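Local coordinates for protein racemase (Pseudovibrio sp. JE062, PDB 3MKC) that belongs to the enolase superfamily and is named a racemase, pairing a mandelate racemase/muconate lactonizing-type N-terminal domain with a TIM-barrel-like C-terminal domain, at residues Pro163-Ala168 against Val176-Pro181; Gly200-Gly203 against Asp207-Val210; Leu234-Ala239 against Gln310-Asn315; Ser247-Leu252 against Ser258-Ala263; His282-Asp287 against Arg298-Met303. All blocks are in the same frame, centred on the assembly; numbering follows the deposited sequence.

Contact 1 of 5, residues Pro163-Ala168 against Val176-Pro181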
# COMPACT_ATOMS: atom_id res chain seq x y z
N PRO A 163 -16.87 5.41 -18.37
CA PRO A 163 -16.28 4.26 -19.07
C PRO A 163 -15.42 3.37 -18.18
O PRO A 163 -15.32 2.16 -18.42
CB PRO A 163 -15.50 4.92 -20.20
CG PRO A 163 -15.10 6.23 -19.62
CD PRO A 163 -16.36 6.67 -18.92
N LEU A 164 -14.79 3.96 -17.17
CA LEU A 164 -13.96 3.19 -16.26
C LEU A 164 -14.86 2.30 -15.41
O LEU A 164 -14.56 1.13 -15.18
CB LEU A 164 -13.13 4.11 -15.35
CG LEU A 164 -12.03 4.92 -16.04
CD1 LEU A 164 -11.33 5.82 -15.03
CD2 LEU A 164 -11.03 3.98 -16.68
N LEU A 165 -15.97 2.86 -14.95
CA LEU A 165 -16.91 2.11 -14.13
C LEU A 165 -17.57 0.99 -14.94
O LEU A 165 -17.75 -0.13 -14.44
CB LEU A 165 -17.99 3.05 -13.56
CG LEU A 165 -17.49 4.15 -12.61
CD1 LEU A 165 -18.66 5.04 -12.19
CD2 LEU A 165 -16.84 3.52 -11.39
N GLU A 166 -17.93 1.28 -16.19
CA GLU A 166 -18.57 0.27 -17.03
C GLU A 166 -17.59 -0.87 -17.30
O GLU A 166 -17.97 -2.04 -17.31
CB GLU A 166 -19.03 0.89 -18.36
CG GLU A 166 -20.10 1.98 -18.23
CD GLU A 166 -21.45 1.45 -17.76
OE1 GLU A 166 -21.55 0.25 -17.42
OE2 GLU A 166 -22.40 2.26 -17.71
N LYS A 167 -16.32 -0.53 -17.52
CA LYS A 167 -15.29 -1.53 -17.78
C LYS A 167 -15.09 -2.43 -16.57
O LYS A 167 -14.90 -3.63 -16.70
CB LYS A 167 -13.96 -0.86 -18.16
CG LYS A 167 -12.88 -1.85 -18.58
CD LYS A 167 -11.64 -1.13 -19.08
CE LYS A 167 -10.58 -2.11 -19.55
NZ LYS A 167 -9.39 -1.42 -20.12
N ALA A 168 -15.13 -1.83 -15.38
CA ALA A 168 -14.95 -2.60 -14.15
C ALA A 168 -16.04 -3.65 -14.04
O ALA A 168 -15.79 -4.78 -13.66
CB ALA A 168 -14.99 -1.67 -12.93
N VAL A 176 -14.62 -0.86 -6.47
CA VAL A 176 -13.82 0.20 -7.04
C VAL A 176 -13.83 1.44 -6.15
O VAL A 176 -14.77 1.65 -5.38
CB VAL A 176 -14.35 0.61 -8.43
CG1 VAL A 176 -14.27 -0.58 -9.40
CG2 VAL A 176 -15.79 1.10 -8.31
N LYS A 177 -12.78 2.24 -6.24
CA LYS A 177 -12.71 3.46 -5.46
C LYS A 177 -12.62 4.64 -6.41
O LYS A 177 -11.84 4.62 -7.35
CB LYS A 177 -11.48 3.46 -4.55
CG LYS A 177 -11.40 4.69 -3.65
CD LYS A 177 -10.34 4.53 -2.56
CE LYS A 177 -8.93 4.63 -3.11
NZ LYS A 177 -7.90 4.46 -2.04
N VAL A 178 -13.45 5.65 -6.17
CA VAL A 178 -13.45 6.85 -6.98
C VAL A 178 -12.91 7.97 -6.10
O VAL A 178 -12.83 7.81 -4.89
CB VAL A 178 -14.86 7.21 -7.45
CG1 VAL A 178 -15.42 6.08 -8.30
CG2 VAL A 178 -15.76 7.46 -6.24
N CYS A 179 -12.54 9.09 -6.70
CA CYS A 179 -12.02 10.22 -5.94
C CYS A 179 -12.73 11.50 -6.29
O CYS A 179 -13.33 11.62 -7.37
CB CYS A 179 -10.53 10.42 -6.23
SG CYS A 179 -9.52 8.94 -6.24
N VAL A 180 -12.67 12.47 -5.38
CA VAL A 180 -13.25 13.78 -5.61
C VAL A 180 -12.03 14.62 -5.98
O VAL A 180 -11.15 14.83 -5.15
CB VAL A 180 -13.90 14.37 -4.33
CG1 VAL A 180 -14.42 15.77 -4.61
CG2 VAL A 180 -15.04 13.48 -3.87
N PRO A 181 -11.95 15.08 -7.24
CA PRO A 181 -10.81 15.89 -7.68
C PRO A 181 -10.42 16.99 -6.69
O PRO A 181 -11.26 17.78 -6.27
CB PRO A 181 -11.29 16.44 -9.02
CG PRO A 181 -12.10 15.30 -9.55
CD PRO A 181 -12.92 14.91 -8.33

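Contact 2 of 5, residues Gly200-Gly203 against Asp207-Val210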
# COMPACT_ATOMS: atom_id res chain seq x y z
N GLY A 200 -25.00 5.64 -9.40
CA GLY A 200 -26.08 5.33 -10.31
C GLY A 200 -25.55 4.58 -11.52
O GLY A 200 -26.17 3.64 -12.00
N ILE A 201 -24.39 5.01 -12.00
CA ILE A 201 -23.73 4.40 -13.15
C ILE A 201 -23.21 3.01 -12.80
O ILE A 201 -23.46 2.03 -13.51
CB ILE A 201 -22.53 5.24 -13.63
CG1 ILE A 201 -23.00 6.61 -14.11
CG2 ILE A 201 -21.76 4.50 -14.73
CD1 ILE A 201 -21.87 7.55 -14.48
N LEU A 202 -22.49 2.93 -11.69
CA LEU A 202 -21.89 1.69 -11.23
C LEU A 202 -22.88 0.60 -10.83
O LEU A 202 -22.66 -0.58 -11.10
CB LEU A 202 -20.95 1.97 -10.05
CG LEU A 202 -20.23 0.75 -9.48
CD1 LEU A 202 -19.32 0.15 -10.55
CD2 LEU A 202 -19.43 1.15 -8.25
N GLY A 203 -23.97 0.99 -10.18
CA GLY A 203 -24.93 0.01 -9.73
C GLY A 203 -24.58 -0.34 -8.30
O GLY A 203 -23.52 0.04 -7.82
N ASP A 207 -19.19 -2.94 -4.87
CA ASP A 207 -18.89 -2.05 -3.75
C ASP A 207 -18.17 -0.81 -4.26
O ASP A 207 -17.36 -0.89 -5.18
CB ASP A 207 -18.01 -2.76 -2.72
CG ASP A 207 -18.82 -3.49 -1.68
OD1 ASP A 207 -19.73 -2.86 -1.10
OD2 ASP A 207 -18.55 -4.68 -1.43
N MSE A 208 -18.47 0.33 -3.65
CA MSE A 208 -17.86 1.59 -4.07
C MSE A 208 -17.28 2.35 -2.90
O MSE A 208 -17.99 2.69 -1.95
CB MSE A 208 -18.90 2.47 -4.76
CG MSE A 208 -18.34 3.77 -5.33
SE MSE A 208 -19.65 4.70 -6.41
CE MSE A 208 -19.64 6.41 -5.57
N MSE A 209 -15.98 2.62 -2.98
CA MSE A 209 -15.26 3.37 -1.96
C MSE A 209 -15.03 4.78 -2.47
O MSE A 209 -15.07 5.02 -3.67
CB MSE A 209 -13.91 2.72 -1.67
CG MSE A 209 -14.01 1.35 -1.00
SE MSE A 209 -14.45 -0.14 -2.15
CE MSE A 209 -13.35 -1.45 -1.32
N VAL A 210 -14.79 5.72 -1.56
CA VAL A 210 -14.57 7.11 -1.96
C VAL A 210 -13.39 7.76 -1.25
O VAL A 210 -13.26 7.67 -0.03
CB VAL A 210 -15.83 7.97 -1.70
CG1 VAL A 210 -15.62 9.38 -2.26
CG2 VAL A 210 -17.05 7.32 -2.33

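Contact 3 of 5, residues Leu234-Ala239 against Gln310-Asn315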
# COMPACT_ATOMS: atom_id res chain seq x y z
N LEU A 234 -22.12 3.26 0.49
CA LEU A 234 -20.70 3.25 0.13
C LEU A 234 -19.91 2.41 1.14
O LEU A 234 -20.25 2.36 2.33
CB LEU A 234 -20.18 4.69 0.08
CG LEU A 234 -20.97 5.60 -0.88
CD1 LEU A 234 -20.48 7.03 -0.78
CD2 LEU A 234 -20.82 5.08 -2.32
N TYR A 235 -18.85 1.76 0.67
CA TYR A 235 -18.03 0.92 1.52
C TYR A 235 -17.26 1.73 2.55
O TYR A 235 -17.20 1.35 3.72
CB TYR A 235 -17.04 0.10 0.69
CG TYR A 235 -16.41 -1.00 1.50
CD1 TYR A 235 -16.94 -2.29 1.50
CD2 TYR A 235 -15.31 -0.73 2.32
CE1 TYR A 235 -16.39 -3.28 2.30
CE2 TYR A 235 -14.77 -1.71 3.12
CZ TYR A 235 -15.31 -2.99 3.11
OH TYR A 235 -14.78 -3.96 3.94
N PHE A 236 -16.65 2.83 2.13
CA PHE A 236 -15.94 3.67 3.08
C PHE A 236 -15.68 5.09 2.62
O PHE A 236 -15.85 5.42 1.44
CB PHE A 236 -14.63 2.99 3.56
CG PHE A 236 -13.51 2.90 2.54
CD1 PHE A 236 -13.10 4.01 1.79
CD2 PHE A 236 -12.77 1.72 2.42
CE1 PHE A 236 -11.98 3.95 0.96
CE2 PHE A 236 -11.64 1.64 1.60
CZ PHE A 236 -11.24 2.76 0.86
N ALA A 237 -15.30 5.93 3.58
CA ALA A 237 -15.00 7.33 3.33
C ALA A 237 -13.53 7.54 3.69
O ALA A 237 -13.16 7.50 4.86
CB ALA A 237 -15.88 8.21 4.18
N GLU A 238 -12.71 7.74 2.66
CA GLU A 238 -11.27 7.93 2.82
C GLU A 238 -10.81 9.38 2.74
O GLU A 238 -11.36 10.18 1.99
CB GLU A 238 -10.55 7.13 1.74
CG GLU A 238 -9.05 7.37 1.65
CD GLU A 238 -8.42 6.57 0.53
OE1 GLU A 238 -8.93 5.47 0.23
OE2 GLU A 238 -7.42 7.04 -0.04
N ALA A 239 -9.78 9.71 3.51
CA ALA A 239 -9.21 11.05 3.51
C ALA A 239 -10.27 12.14 3.62
O ALA A 239 -10.32 13.07 2.81
CB ALA A 239 -8.37 11.25 2.25
N GLN A 310 -10.47 -3.09 10.11
CA GLN A 310 -10.01 -3.69 8.86
C GLN A 310 -8.75 -3.00 8.39
O GLN A 310 -8.51 -1.84 8.72
CB GLN A 310 -11.06 -3.54 7.76
CG GLN A 310 -12.41 -4.13 8.09
CD GLN A 310 -13.31 -4.20 6.87
OE1 GLN A 310 -13.23 -3.35 5.97
NE2 GLN A 310 -14.18 -5.20 6.83
N VAL A 311 -7.95 -3.71 7.60
CA VAL A 311 -6.75 -3.12 7.04
C VAL A 311 -6.73 -3.38 5.54
O VAL A 311 -6.87 -4.51 5.10
CB VAL A 311 -5.46 -3.70 7.65
CG1 VAL A 311 -4.24 -3.02 7.01
CG2 VAL A 311 -5.46 -3.48 9.16
N MSE A 312 -6.59 -2.30 4.78
CA MSE A 312 -6.49 -2.37 3.32
C MSE A 312 -5.34 -1.42 3.06
O MSE A 312 -5.54 -0.22 2.90
CB MSE A 312 -7.77 -1.85 2.66
CG MSE A 312 -8.97 -2.77 2.82
SE MSE A 312 -10.45 -2.27 1.71
CE MSE A 312 -11.70 -3.51 2.40
N PRO A 313 -4.11 -1.95 3.04
CA PRO A 313 -2.93 -1.12 2.82
C PRO A 313 -2.96 -0.28 1.56
O PRO A 313 -3.32 -0.77 0.48
CB PRO A 313 -1.79 -2.13 2.81
CG PRO A 313 -2.30 -3.25 3.67
CD PRO A 313 -3.73 -3.37 3.20
N HIS A 314 -2.59 0.98 1.70
CA HIS A 314 -2.55 1.88 0.55
C HIS A 314 -1.55 1.26 -0.42
O HIS A 314 -0.49 0.79 -0.02
CB HIS A 314 -2.06 3.26 0.99
CG HIS A 314 -1.81 4.20 -0.15
ND1 HIS A 314 -2.82 4.69 -0.95
CD2 HIS A 314 -0.66 4.74 -0.62
CE1 HIS A 314 -2.30 5.50 -1.86
NE2 HIS A 314 -0.99 5.55 -1.68
N ASN A 315 -1.91 1.26 -1.70
CA ASN A 315 -1.05 0.68 -2.72
C ASN A 315 -1.13 1.46 -4.02
O ASN A 315 -2.11 1.35 -4.77
CB ASN A 315 -1.42 -0.79 -2.94
CG ASN A 315 -0.72 -1.39 -4.15
OD1 ASN A 315 0.31 -0.89 -4.59
ND2 ASN A 315 -1.27 -2.48 -4.67
O HOH W 1 -5.37 5.65 0.96

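Contact 4 of 5, residues Ser247-Leu252 against Ser258-Ala263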
# COMPACT_ATOMS: atom_id res chain seq x y z
N SER A 247 -8.71 13.14 16.45
CA SER A 247 -9.91 13.37 17.23
C SER A 247 -11.09 13.71 16.32
O SER A 247 -12.23 13.39 16.63
CB SER A 247 -9.69 14.49 18.26
OG SER A 247 -9.16 15.66 17.66
N GLY A 248 -10.81 14.35 15.19
CA GLY A 248 -11.87 14.70 14.26
C GLY A 248 -12.45 13.45 13.63
O GLY A 248 -13.66 13.35 13.42
N HIS A 249 -11.60 12.48 13.30
CA HIS A 249 -12.10 11.25 12.72
C HIS A 249 -13.02 10.54 13.73
O HIS A 249 -14.04 9.96 13.35
CB HIS A 249 -10.94 10.35 12.31
CG HIS A 249 -10.22 10.82 11.08
ND1 HIS A 249 -9.41 11.93 11.07
CD2 HIS A 249 -10.19 10.32 9.82
CE1 HIS A 249 -8.92 12.11 9.86
NE2 HIS A 249 -9.37 11.14 9.08
N ALA A 250 -12.66 10.58 15.01
CA ALA A 250 -13.49 9.92 16.02
C ALA A 250 -14.90 10.52 15.99
O ALA A 250 -15.89 9.82 16.18
CB ALA A 250 -12.86 10.09 17.41
N LYS A 251 -14.97 11.83 15.76
CA LYS A 251 -16.26 12.52 15.69
C LYS A 251 -17.08 11.95 14.56
O LYS A 251 -18.27 11.67 14.72
CB LYS A 251 -16.06 14.02 15.48
CG LYS A 251 -15.60 14.78 16.70
CD LYS A 251 -16.70 14.84 17.75
CE LYS A 251 -16.40 15.89 18.81
NZ LYS A 251 -15.23 15.53 19.65
N LEU A 252 -16.46 11.78 13.40
CA LEU A 252 -17.16 11.23 12.24
C LEU A 252 -17.66 9.84 12.57
O LEU A 252 -18.78 9.47 12.20
CB LEU A 252 -16.23 11.15 11.02
CG LEU A 252 -15.79 12.47 10.39
CD1 LEU A 252 -14.92 12.19 9.17
CD2 LEU A 252 -17.02 13.28 9.99
N SER A 258 -20.99 5.73 8.36
CA SER A 258 -20.07 5.38 7.29
C SER A 258 -18.83 4.73 7.87
O SER A 258 -18.54 4.89 9.06
CB SER A 258 -19.61 6.64 6.52
OG SER A 258 -20.60 7.13 5.64
N ARG A 259 -18.09 4.00 7.04
CA ARG A 259 -16.83 3.43 7.50
C ARG A 259 -15.87 4.60 7.34
O ARG A 259 -15.85 5.26 6.30
CB ARG A 259 -16.35 2.29 6.61
CG ARG A 259 -16.97 0.93 6.86
CD ARG A 259 -16.04 -0.14 6.28
NE ARG A 259 -16.55 -1.50 6.41
CZ ARG A 259 -17.49 -2.03 5.63
NH1 ARG A 259 -18.04 -1.31 4.66
NH2 ARG A 259 -17.87 -3.28 5.82
N ILE A 260 -15.08 4.88 8.37
CA ILE A 260 -14.12 5.98 8.31
C ILE A 260 -12.73 5.37 8.24
O ILE A 260 -12.38 4.53 9.06
CB ILE A 260 -14.23 6.88 9.56
CG1 ILE A 260 -15.67 7.39 9.70
CG2 ILE A 260 -13.27 8.05 9.46
CD1 ILE A 260 -16.16 8.18 8.50
N CYS A 261 -11.94 5.79 7.25
CA CYS A 261 -10.59 5.27 7.10
C CYS A 261 -9.59 6.27 7.64
O CYS A 261 -9.90 7.44 7.84
CB CYS A 261 -10.24 5.07 5.63
SG CYS A 261 -11.46 4.14 4.68
N GLY A 262 -8.37 5.79 7.85
CA GLY A 262 -7.31 6.67 8.32
C GLY A 262 -5.96 6.00 8.15
O GLY A 262 -5.88 4.84 7.74
N ALA A 263 -4.90 6.76 8.42
CA ALA A 263 -3.53 6.26 8.40
C ALA A 263 -2.83 6.08 7.05
O ALA A 263 -1.75 5.50 6.98
CB ALA A 263 -3.45 4.96 9.18

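Contact 5 of 5, residues His282-Asp287 against Arg298-Met303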
# COMPACT_ATOMS: atom_id res chain seq x y z
N HIS A 282 -12.53 2.74 11.33
CA HIS A 282 -12.95 1.37 10.99
C HIS A 282 -11.93 0.66 10.15
O HIS A 282 -11.93 -0.56 10.08
CB HIS A 282 -14.23 1.35 10.14
CG HIS A 282 -15.42 2.00 10.76
ND1 HIS A 282 -15.56 3.37 10.85
CD2 HIS A 282 -16.57 1.47 11.24
CE1 HIS A 282 -16.75 3.65 11.35
NE2 HIS A 282 -17.38 2.52 11.60
N LEU A 283 -11.07 1.43 9.50
CA LEU A 283 -10.11 0.83 8.58
C LEU A 283 -8.81 1.63 8.50
O LEU A 283 -8.83 2.85 8.47
CB LEU A 283 -10.79 0.76 7.21
CG LEU A 283 -10.20 -0.02 6.04
CD1 LEU A 283 -11.34 -0.46 5.11
CD2 LEU A 283 -9.19 0.83 5.30
N LEU A 284 -7.70 0.90 8.47
CA LEU A 284 -6.37 1.50 8.38
C LEU A 284 -5.79 1.30 6.98
O LEU A 284 -5.94 0.23 6.39
CB LEU A 284 -5.43 0.85 9.39
CG LEU A 284 -5.81 1.03 10.86
CD1 LEU A 284 -4.92 0.14 11.71
CD2 LEU A 284 -5.65 2.50 11.27
N GLN A 285 -5.10 2.31 6.47
CA GLN A 285 -4.53 2.24 5.14
C GLN A 285 -3.01 2.37 5.09
O GLN A 285 -2.44 2.80 4.08
CB GLN A 285 -5.18 3.31 4.25
CG GLN A 285 -6.70 3.16 4.21
CD GLN A 285 -7.39 4.23 3.38
OE1 GLN A 285 -7.14 5.42 3.54
NE2 GLN A 285 -8.28 3.80 2.48
N SER A 286 -2.35 2.00 6.19
CA SER A 286 -0.89 2.05 6.27
C SER A 286 -0.30 1.41 5.00
O SER A 286 -0.70 0.31 4.62
CB SER A 286 -0.41 1.32 7.51
OG SER A 286 -1.07 1.82 8.66
N ASP A 287 0.65 2.09 4.39
CA ASP A 287 1.26 1.65 3.12
C ASP A 287 2.46 0.70 3.24
O ASP A 287 3.32 0.87 4.08
CB ASP A 287 1.68 2.90 2.34
CG ASP A 287 1.99 2.61 0.88
OD1 ASP A 287 2.62 1.58 0.58
OD2 ASP A 287 1.61 3.45 0.04
N ARG A 298 1.98 -6.79 9.30
CA ARG A 298 1.47 -7.97 9.99
C ARG A 298 1.15 -7.61 11.44
O ARG A 298 0.11 -8.00 11.96
CB ARG A 298 2.50 -9.10 9.97
CG ARG A 298 1.98 -10.37 10.61
CD ARG A 298 3.04 -11.46 10.64
NE ARG A 298 2.45 -12.75 10.95
CZ ARG A 298 3.13 -13.90 11.00
NH1 ARG A 298 4.43 -13.92 10.76
NH2 ARG A 298 2.49 -15.03 11.27
N ARG A 299 2.04 -6.88 12.10
CA ARG A 299 1.78 -6.49 13.48
C ARG A 299 0.57 -5.58 13.54
O ARG A 299 -0.29 -5.71 14.42
CB ARG A 299 2.99 -5.79 14.10
CG ARG A 299 4.07 -6.77 14.53
CD ARG A 299 5.17 -6.09 15.31
NE ARG A 299 6.04 -5.29 14.46
CZ ARG A 299 7.29 -5.61 14.16
NH1 ARG A 299 7.82 -6.73 14.64
NH2 ARG A 299 8.03 -4.81 13.41
N ILE A 300 0.51 -4.65 12.59
CA ILE A 300 -0.59 -3.71 12.52
C ILE A 300 -1.92 -4.41 12.29
O ILE A 300 -2.93 -4.07 12.91
CB ILE A 300 -0.35 -2.72 11.37
CG1 ILE A 300 0.83 -1.81 11.73
CG2 ILE A 300 -1.62 -1.93 11.08
CD1 ILE A 300 1.26 -0.90 10.59
N THR A 301 -1.94 -5.40 11.41
CA THR A 301 -3.18 -6.09 11.12
C THR A 301 -3.68 -6.99 12.25
O THR A 301 -4.88 -7.05 12.51
CB THR A 301 -3.05 -6.92 9.83
OG1 THR A 301 -2.64 -6.06 8.76
CG2 THR A 301 -4.40 -7.55 9.46
N GLU A 302 -2.77 -7.67 12.94
CA GLU A 302 -3.19 -8.55 14.02
C GLU A 302 -3.75 -7.69 15.15
O GLU A 302 -4.69 -8.09 15.81
CB GLU A 302 -2.02 -9.41 14.51
CG GLU A 302 -1.51 -10.36 13.41
CD GLU A 302 -0.55 -11.45 13.91
OE1 GLU A 302 0.14 -11.24 14.92
OE2 GLU A 302 -0.49 -12.51 13.25
N MSE A 303 -3.18 -6.50 15.33
CA MSE A 303 -3.66 -5.58 16.35
C MSE A 303 -5.03 -5.07 15.92
O MSE A 303 -5.96 -4.95 16.72
CB MSE A 303 -2.69 -4.39 16.50
CG MSE A 303 -3.25 -3.21 17.33
SE MSE A 303 -2.05 -1.73 17.65
CE MSE A 303 -1.68 -1.30 15.86

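Contact 1 of 5, residues Pro163-Ala168 against Val176-Pro181
Ala-168 and Val-176 make the tight end of this contact, where the methyl of Ala-168 meets one branch of the valine (CB to Val-176 CG1, 3.8 Å). The other branch, CG2, faces Leu-165 and lies 4.1 Å from its CD2. With CG set anti to the carbonyl carbon (chi1 -63°), Leu-165 reaches from the flank of its helix and brings that same CD2 to within 4.3 Å of Val-178 CG1. The packing thins from here: one leucine methyl serves two valines, and the strand runs on past it. Away from the strand the helix opens to solvent: Glu-166 is exposed and Lys-167 partly so, its NZ bonded to Glu-344 O; Lys-167 also makes a cation-pi contact with Phe-345. Lys-177 points away from the helix, into the barrel, and forms a salt bridge with Glu-238. Helix and strand run almost exactly antiparallel (174°), their axes 10.5 Å apart, as expected when a barrel helix turns back into the next strand. Helix 188-202 flanks the contact, placing Ile-201 on Leu-165, Leu-202 on Val-176 and Leu-198 on Val-178, while strand 175-179 runs parallel to strands 137-143 and 207-211 on its two sides.

Contact 2 of 5, residues Gly200-Gly203 against Asp207-Val210
Met-208, a selenomethionine in this model, lays three successive side-chain atoms against a single methyl of Leu-202. Its CB is the closest, 3.8 Å from Leu-202 CD2. The next atom, CG, stands anti to the backbone N (chi1 -176°) and passes the same methyl at 4.1 Å. SE follows at 4.0 Å from Leu-202 CD2, with the chain still extended to this point. Only rotation about CG-SE bends the chain (chi3 126°), carrying CE off the leucine; the side chain as a whole also packs on Leu-195, Leu-198 and Arg-199 of the same helix. Leu-202 presents CD2 rather than CD1 to the strand, and this methyl also comes within 4.2 Å of the backbone O of Asp-207, a plain van der Waals approach. Asp-207 itself turns away, and its OD2 bonds to the hydroxyl of Tyr-337.

Gly-203 is the first residue past the helix, with a positive phi of 94°, a conformation suited to glycine, from which the chain turns back toward the strand. Its carbonyl receives NH1 of Arg-199. The pair thus closes the second half of a beta-alpha-beta crossover: strand 175-179 leads to helix 188-202 and on to the parallel neighbour 207-211. Helix 154-170 packs Ile-158 and Ala-162 on Ile-201, Leu-234 touches Met-208, and strand 236-238 follows 207-211 in the sheet.

Contact 3 of 5, residues Leu234-Ala239 against Gln310-Asn315
Tyr-235 sends its ring out with CG anti to the backbone N (chi1 -167°), while Gln-310 and Met-312 both hold CG beside theirs and then run extended, so the phenol meets two long chains coming from the opposite direction. The hydroxyl donates to the glutamine: Tyr-235 OH lies 2.6 Å from Gln-310 OE1. The donor oxygen, Tyr-235 OH, sits in the carbonyl plane on a lone pair of OE1, with a C=O...donor angle of 111°, and the amide is turned just 24° from the ring plane. OE1 comes in at the edge of the ring, near its plane.

Met-312, a selenomethionine, comes in beside the glutamine. Its CE touches the hydroxyl end of the ring obliquely, 3.6 Å from Tyr-235 CE2. Its SE makes Met-aromatic contacts with two rings: oblique to Tyr-235, and at the edge of Phe-236, where it lies 4.1 Å from CE2 of Phe-236. Farther along, one water bridges weakly between Glu-238 OE2 and His-314 ND1.

Strands 236-238 and 310-311 are not neighbours; their side chains meet across the barrel interior. Strands 261-262 and 283-284 lie between them round the wall. Strand 207-211 borders the tyrosine's side, where Met-209 packs on both aromatic rings, and helices 293-306 and 319-331 cover the outer side of Val-311.

Contact 4 of 5, residues Ser247-Leu252 against Ser258-Ala263
The imidazole of His-249 meets the strand with its edge: there, near the ring plane, lie Ile-260 CG2, 3.8 Å from His-249 CD2, and Cys-261 O, 3.5 Å from the same atom. Trp-275, from helix 268-277, packs against the imidazole edge-to-face. The ring's rotation is fixed at ND1, which is bonded to the carbonyl O of Asp-245, four residues back, just before helix 246-255.

Ile-260 splits its branches between two helix residues. CG2, standing anti to the backbone N, goes to the histidine, while the CG1 arm (chi1 -56°) goes to Leu-252, bringing CD1 to 3.9 Å from the leucine CB. That arm runs alongside the base of Leu-252, whose side chain also packs on Thr-240, Leu-241 and Val-222. In barrel terms this is helix 246-255 covering the outside of the strand it leads into, 261-262. Helix 219-228 adds to the cover, with Leu-226 on Ile-260.

Cys-261 directs its sulfur the other way, into the barrel, against Phe-236 and Leu-283. Arg-259 lies on that same inner side of the chain: its NH1 holds the backbone O of Tyr-235, and its guanidinium makes a cation-pi contact with that residue's ring.

Contact 5 of 5, residues His282-Asp287 against Arg298-Met303
Ile-300 meets the strand with two different branches. Its CG2 touches Leu-284, 3.9 Å from CD1, and its longer arm ends on Ser-286, with Ile-300 CD1 4.1 Å from the serine OG and equally near its CB. The torsions set this split: CG1 is anti to the carbonyl carbon (chi1 -69°) and the arm runs on fully extended (chi2 173°), while CG2 stands anti to the backbone N. One isoleucine thus spans from Leu-284 to Ser-286, which sit two apart and face the same way, out toward the helix. The serine hydroxyl meets the isoleucine only through van der Waals touch.

A second shell closes round these three. Trp-275 of helix 268-277 and Val-309 pack on Leu-284, Arg-269 lies on Ile-300, and Ser-266 touches Ser-286. The strand and helix belong to a beta-alpha-beta crossover, strand 283-284 to helix 293-306 to strand 310-311, in which the two strands are parallel neighbours: Leu-284 makes backbone hydrogen bonds with both Gln-310 and Met-312. Thr-301, next to the isoleucine, faces the following strand instead, packing on Val-311; its OG1 bonds to Leu-297 O one turn earlier and also to the hydroxyl of Tyr-328.

Farther out, the helix carries charge on its outer side. Arg-298 NE and Glu-302 OE2 make a long salt bridge across one turn. Arg-299 pairs with Glu-296 through NE, and its guanidinium forms a cation-pi contact with Trp-87 of helix 83-93.

In the fold
The five contacts follow the barrel wall through strands 175-179, 207-211, 236-238, 261-262, 283-284 and 310-311. Contacts 1, 2, 4 and 5 each pack a helix on the outside of a strand; contact 3 crosses the barrel interior between two strands that are not neighbours. Contacts 1 and 2 have centres about 8 Å apart and share the Val-176 O to Met-209 N bond (2.9 Å). Contact 3 is about 11 Å, centre to centre, from both contact 4 and contact 5. Lys-177 of contact 1 reaches Glu-238 of contact 3 (NZ to OE1, 2.7 Å) inside the barrel, near the C-terminal strand ends where this superfamily places its active site.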